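Local coordinates for suppressor protein MPT5 (Saccharomyces cerevisiae, PDB 5BZ1) that binds sequence elements in the 3'-UTRs of target mRNAs through its Pumilio-homology domain and regulates their expression post-transcriptionally, at residues Y320-L325 against G366-L371. Sequence-based numbering, arbitrary orientation.
Sequences YALQTL and GNLIVL. With nucleotides of chain B.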
loop_
_atom_site.group_PDB
_atom_site.type_symbol
_atom_site.label_atom_id
_atom_site.label_comp_id
_atom_site.label_asym_id
_atom_site.label_seq_id
_atom_site.Cartn_x
_atom_site.Cartn_y
_atom_site.Cartn_z
ATOM N N TYR A 320 -4.841 16.933 -19.410
ATOM C CA TYR A 320 -5.495 16.679 -18.129
ATOM C C TYR A 320 -4.843 17.488 -17.006
ATOM O O TYR A 320 -5.528 18.095 -16.182
ATOM C CB TYR A 320 -5.450 15.186 -17.785
ATOM C CG TYR A 320 -6.363 14.320 -18.628
ATOM C CD1 TYR A 320 -7.733 14.290 -18.396
ATOM C CD2 TYR A 320 -5.853 13.524 -19.645
ATOM C CE1 TYR A 320 -8.571 13.495 -19.163
ATOM C CE2 TYR A 320 -6.681 12.730 -20.418
ATOM C CZ TYR A 320 -8.037 12.719 -20.172
ATOM O OH TYR A 320 -8.860 11.926 -20.938
ATOM N N ALA A 321 -3.517 17.477 -16.966
ATOM C CA ALA A 321 -2.782 18.259 -15.977
ATOM C C ALA A 321 -3.051 19.753 -16.167
ATOM O O ALA A 321 -3.187 20.498 -15.194
ATOM C CB ALA A 321 -1.297 17.966 -16.065
ATOM N N LEU A 322 -3.123 20.184 -17.424
ATOM C CA LEU A 322 -3.424 21.580 -17.736
ATOM C C LEU A 322 -4.819 21.960 -17.246
ATOM O O LEU A 322 -4.992 22.990 -16.591
ATOM C CB LEU A 322 -3.313 21.835 -19.238
ATOM C CG LEU A 322 -3.720 23.234 -19.710
ATOM C CD1 LEU A 322 -2.794 24.294 -19.141
ATOM C CD2 LEU A 322 -3.746 23.317 -21.230
ATOM N N GLN A 323 -5.804 21.123 -17.567
ATOM C CA GLN A 323 -7.184 21.351 -17.148
ATOM C C GLN A 323 -7.335 21.407 -15.627
ATOM O O GLN A 323 -8.129 22.188 -15.101
ATOM C CB GLN A 323 -8.110 20.277 -17.727
ATOM C CG GLN A 323 -8.419 20.443 -19.214
ATOM C CD GLN A 323 -9.412 19.416 -19.716
ATOM O OE1 GLN A 323 -10.573 19.403 -19.302
ATOM N NE2 GLN A 323 -8.958 18.541 -20.607
ATOM N N THR A 324 -6.572 20.575 -14.926
ATOM C CA THR A 324 -6.598 20.570 -13.468
ATOM C C THR A 324 -6.086 21.902 -12.912
ATOM O O THR A 324 -6.655 22.450 -11.966
ATOM C CB THR A 324 -5.778 19.399 -12.902
ATOM O OG1 THR A 324 -6.466 18.170 -13.163
ATOM C CG2 THR A 324 -5.569 19.553 -11.400
ATOM N N LEU A 325 -5.026 22.430 -13.518
ATOM C CA LEU A 325 -4.456 23.702 -13.086
ATOM C C LEU A 325 -5.383 24.874 -13.418
ATOM O O LEU A 325 -5.390 25.883 -12.712
ATOM C CB LEU A 325 -3.081 23.918 -13.729
ATOM C CG LEU A 325 -2.279 25.132 -13.248
ATOM C CD1 LEU A 325 -1.835 24.936 -11.808
ATOM C CD2 LEU A 325 -1.077 25.402 -14.142
ATOM N N GLY A 366 -4.527 34.280 -14.617
ATOM C CA GLY A 366 -5.286 35.054 -15.583
ATOM C C GLY A 366 -4.569 35.091 -16.919
ATOM O O GLY A 366 -5.193 34.969 -17.976
ATOM N N ASN A 367 -3.251 35.253 -16.865
ATOM C CA ASN A 367 -2.429 35.257 -18.068
ATOM C C ASN A 367 -2.467 33.904 -18.777
ATOM O O ASN A 367 -2.522 33.836 -20.006
ATOM C CB ASN A 367 -0.989 35.651 -17.725
ATOM C CG ASN A 367 -0.038 35.488 -18.899
ATOM O OD1 ASN A 367 0.969 34.781 -18.808
ATOM N ND2 ASN A 367 -0.360 36.133 -20.014
ATOM N N LEU A 368 -2.445 32.827 -17.998
ATOM C CA LEU A 368 -2.525 31.486 -18.563
ATOM C C LEU A 368 -3.879 31.254 -19.237
ATOM O O LEU A 368 -3.960 30.612 -20.285
ATOM C CB LEU A 368 -2.269 30.428 -17.487
ATOM C CG LEU A 368 -2.282 28.968 -17.947
ATOM C CD1 LEU A 368 -1.292 28.772 -19.074
ATOM C CD2 LEU A 368 -1.962 28.028 -16.798
ATOM N N ILE A 369 -4.936 31.792 -18.636
ATOM C CA ILE A 369 -6.279 31.677 -19.194
ATOM C C ILE A 369 -6.378 32.337 -20.575
ATOM O O ILE A 369 -6.922 31.750 -21.513
ATOM C CB ILE A 369 -7.339 32.287 -18.247
ATOM C CG1 ILE A 369 -7.536 31.404 -17.011
ATOM C CG2 ILE A 369 -8.668 32.464 -18.964
ATOM C CD1 ILE A 369 -8.083 30.024 -17.325
ATOM N N VAL A 370 -5.851 33.555 -20.698
ATOM C CA VAL A 370 -5.935 34.276 -21.966
ATOM C C VAL A 370 -5.079 33.615 -23.050
ATOM O O VAL A 370 -5.478 33.564 -24.211
ATOM C CB VAL A 370 -5.620 35.798 -21.824
ATOM C CG1 VAL A 370 -6.419 36.407 -20.686
ATOM C CG2 VAL A 370 -4.136 36.047 -21.608
ATOM N N LEU A 371 -3.915 33.095 -22.669
ATOM C CA LEU A 371 -3.062 32.383 -23.616
ATOM C C LEU A 371 -3.744 31.095 -24.073
ATOM O O LEU A 371 -3.650 30.710 -25.240
ATOM C CB LEU A 371 -1.691 32.082 -23.006
ATOM C CG LEU A 371 -0.744 33.260 -22.783
ATOM C CD1 LEU A 371 0.566 32.798 -22.165
ATOM C CD2 LEU A 371 -0.484 33.981 -24.089
ATOM P P G B 2 -10.390 7.744 -22.398
ATOM O OP1 G B 2 -10.606 6.304 -22.669
ATOM O OP2 G B 2 -11.380 8.506 -21.594
ATOM O "O5'" G B 2 -8.975 7.899 -21.694
ATOM C "C5'" G B 2 -7.781 7.541 -22.370
ATOM C "C4'" G B 2 -6.620 7.497 -21.417
ATOM O "O4'" G B 2 -6.361 8.824 -20.904
ATOM C "C3'" G B 2 -6.831 6.655 -20.172
ATOM O "O3'" G B 2 -6.633 5.273 -20.408
ATOM C "C2'" G B 2 -5.843 7.265 -19.185
ATOM O "O2'" G B 2 -4.528 6.775 -19.410
ATOM C "C1'" G B 2 -5.889 8.745 -19.577
ATOM N N9 G B 2 -6.787 9.528 -18.707
ATOM C C8 G B 2 -8.163 9.525 -18.668
ATOM N N7 G B 2 -8.640 10.341 -17.766
ATOM C C5 G B 2 -7.523 10.913 -17.170
ATOM C C6 G B 2 -7.413 11.869 -16.126
ATOM O O6 G B 2 -8.312 12.430 -15.493
ATOM N N1 G B 2 -6.084 12.162 -15.848
ATOM C C2 G B 2 -5.005 11.604 -16.488
ATOM N N2 G B 2 -3.794 12.010 -16.081
ATOM N N3 G B 2 -5.092 10.712 -17.457
ATOM C C4 G B 2 -6.373 10.414 -17.743
ATOM O "O5'" U B 1 -13.108 10.763 -24.149
ATOM C "C5'" U B 1 -12.480 10.226 -25.305
ATOM C "C4'" U B 1 -10.979 10.336 -25.218
ATOM O "O4'" U B 1 -10.576 11.722 -25.360
ATOM C "C3'" U B 1 -10.352 9.900 -23.903
ATOM O "O3'" U B 1 -10.201 8.493 -23.809
ATOM C "C2'" U B 1 -9.031 10.664 -23.891
ATOM O "O2'" U B 1 -8.054 10.009 -24.687
ATOM C "C1'" U B 1 -9.424 11.973 -24.585
ATOM N N1 U B 1 -9.724 13.059 -23.623
ATOM C C2 U B 1 -8.664 13.859 -23.220
ATOM O O2 U B 1 -7.523 13.693 -23.621
ATOM N N3 U B 1 -8.985 14.853 -22.327
ATOM C C4 U B 1 -10.235 15.121 -21.806
ATOM O O4 U B 1 -10.359 16.057 -21.011
ATOM C C5 U B 1 -11.280 14.256 -22.274
ATOM C C6 U B 1 -11.002 13.277 -23.147
#
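Leu325 and Leu368 meet methyl to methyl, CD2 of Leu325 lying 3.8 Å from CD2 of Leu368, and the two side chains cross at about a right angle. In each, CG stands anti to the backbone N (chi1 -173° in Leu325, -178° in Leu368), which extends the branched end toward the other helix. The same Leu368 methyl has Leu322 as a looser second neighbour, its CD1 4.5 Å from Leu368 CD2. This small, buried, wholly apolar contact joins helix 318-326 to helix 354-375; Leu309 packs on Leu322 and Leu368, and Phe305 of helix 288-307 on Leu325. Helix 318-326 belongs to Pumilio repeat 8 and is the RNA-binding helix of that repeat in the PUF scaffold: one side meets the protein core, another the bases of chain B. There the Tyr320 ring lies between two bases, with C5 of G2 of chain B 3.4 Å above its plane, over the ring centre, and U1 of chain B over the opposite face, toward the hydroxyl end, N3 of U1 being 3.2 Å from Tyr320 CZ. Replacing Tyr320 by alanine would probably cost G2 and U1 the surface that holds them apart on this side. Gln323 reaches a carbonyl oxygen of the same uracil, consistent with base recognition in PUF proteins: its chain is extended beyond CG, and NE2 donates to O4 of U1 of chain B (2.9 Å, N-H...O angle 154°). Its other amide atom, OE1, is hydrogen-bonded to Lys391 NZ from helix 385-398, a second-shell bond that would limit rotation of the amide and favour presenting NE2 to the base.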